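Local coordinates for Hit-like protein involved in cell-cycle regulation (Bartonella henselae, PDB 3LB5) that probably binds nucleotides as a histidine triad (HIT, HINT-like) protein and may take part in cell-cycle regulation, at residues B[58-61]-B[62-66]. Sequence-based numbering, arbitrary orientation.
Sequences MPQA and PGHTL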
loop_
_atom_site.group_PDB
_atom_site.type_symbol
_atom_site.label_atom_id
_atom_site.label_comp_id
_atom_site.label_asym_id
_atom_site.label_seq_id
_atom_site.Cartn_x
_atom_site.Cartn_y
_atom_site.Cartn_z
ATOM N N MET B 58 10.142 13.121 8.620
ATOM C CA MET B 58 10.814 13.622 7.418
ATOM C C MET B 58 9.838 13.510 6.252
ATOM O O MET B 58 10.015 12.667 5.368
ATOM C CB MET B 58 12.101 12.847 7.141
ATOM C CG MET B 58 13.230 13.125 8.133
ATOM S SD MET B 58 14.533 11.879 7.972
ATOM C CE MET B 58 13.830 10.553 8.934
ATOM N N PRO B 59 8.778 14.336 6.264
ATOM C CA PRO B 59 7.672 14.048 5.339
ATOM C C PRO B 59 8.035 14.342 3.889
ATOM O O PRO B 59 8.820 15.259 3.614
ATOM C CB PRO B 59 6.569 15.003 5.809
ATOM C CG PRO B 59 7.299 16.142 6.420
ATOM C CD PRO B 59 8.495 15.515 7.101
ATOM N N GLN B 60 7.469 13.560 2.976
ATOM C CA GLN B 60 7.648 13.802 1.543
ATOM C C GLN B 60 6.668 14.849 1.031
ATOM O O GLN B 60 6.820 15.349 -0.082
ATOM C CB GLN B 60 7.496 12.500 0.758
ATOM C CG GLN B 60 8.574 11.470 1.060
ATOM C CD GLN B 60 8.337 10.168 0.328
ATOM O OE1 GLN B 60 8.064 9.141 0.944
ATOM N NE2 GLN B 60 8.438 10.203 -0.995
ATOM N N ALA B 61 5.659 15.168 1.841
ATOM C CA ALA B 61 4.713 16.257 1.581
ATOM C C ALA B 61 4.077 16.623 2.916
ATOM O O ALA B 61 4.019 15.777 3.812
ATOM C CB ALA B 61 3.639 15.827 0.556
ATOM N N PRO B 62 3.602 17.873 3.072
ATOM C CA PRO B 62 3.042 18.203 4.389
ATOM C C PRO B 62 1.792 17.382 4.687
ATOM O O PRO B 62 0.934 17.205 3.810
ATOM C CB PRO B 62 2.706 19.694 4.267
ATOM C CG PRO B 62 3.596 20.188 3.144
ATOM C CD PRO B 62 3.629 19.048 2.177
ATOM N N GLY B 63 1.720 16.842 5.899
ATOM C CA GLY B 63 0.615 15.948 6.275
ATOM C C GLY B 63 0.860 14.447 6.092
ATOM O O GLY B 63 -0.008 13.627 6.424
ATOM N N HIS B 64 2.027 14.107 5.553
ATOM C CA HIS B 64 2.488 12.711 5.342
ATOM C C HIS B 64 2.410 11.959 6.680
ATOM O O HIS B 64 3.064 12.343 7.667
ATOM C CB HIS B 64 3.930 12.773 4.811
ATOM C CG HIS B 64 4.589 11.445 4.540
ATOM N ND1 HIS B 64 5.768 11.365 3.836
ATOM C CD2 HIS B 64 4.266 10.169 4.872
ATOM C CE1 HIS B 64 6.156 10.101 3.755
ATOM N NE2 HIS B 64 5.264 9.355 4.380
ATOM N N THR B 65 1.583 10.921 6.695
ATOM C CA THR B 65 1.257 10.156 7.892
ATOM C C THR B 65 1.664 8.695 7.708
ATOM O O THR B 65 1.606 8.146 6.582
ATOM C CB THR B 65 -0.255 10.246 8.181
ATOM O OG1 THR B 65 -0.660 11.621 8.199
ATOM C CG2 THR B 65 -0.630 9.581 9.543
ATOM N N LEU B 66 2.071 8.072 8.822
ATOM C CA LEU B 66 2.400 6.657 8.838
ATOM C C LEU B 66 1.350 5.896 9.642
ATOM O O LEU B 66 0.874 6.385 10.674
ATOM C CB LEU B 66 3.783 6.439 9.459
ATOM C CG LEU B 66 4.930 7.195 8.802
ATOM C CD1 LEU B 66 6.257 6.862 9.481
ATOM C CD2 LEU B 66 4.982 6.849 7.337
#
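H64, just before strand 65-69, folds back over the loop leading into that strand and is gripped there by the backbone of Q60. Q60 N donates to H64 ND1 at 2.9 Å in a nearly straight bond (177°). ND1 accepts from Q60 N at the ring edge, nearly in the ring plane. CG of H64 stands anti to the backbone N (chi1 180°), which swings the imidazole towards the backbone of 59-61. P59 CB packs on H64 CB at 3.6 Å. The Q60 side chain runs extended past the ring, its amide plane turned 58° from the imidazole. Its OE1 comes 3.5 Å from H64 CE1. The backbone holds the same loop closed: H64 N bonds to A61 O at 3.1 Å, closing a type II beta turn from A61 to H64, with P62 and G63 at its corners. G63 takes the positive-phi third position of this turn, where a CB would collide with the carbonyl O of P62. Two residues on, T65 OG1 donates to G63 O at 2.8 Å, tying the turn to the start of strand 65-69. The loop is part of the connection between antiparallel strands 51-55 and 65-69 of the HIT domain sheet. Further out, NE2 of H64 is hydrogen-bonded to ND1 of H127 on strand 126-131, the last histidine of the H-phi-H-phi-H-phi-phi sequence that names the histidine triad family. With both nitrogens engaged, the imidazole is fixed in its rotation between loop and motif strand. I129 of that strand touches Q60, A61 and H64, while the side chain of P59 touches T145 and lies about 8 Å from a bound unidentified ligand.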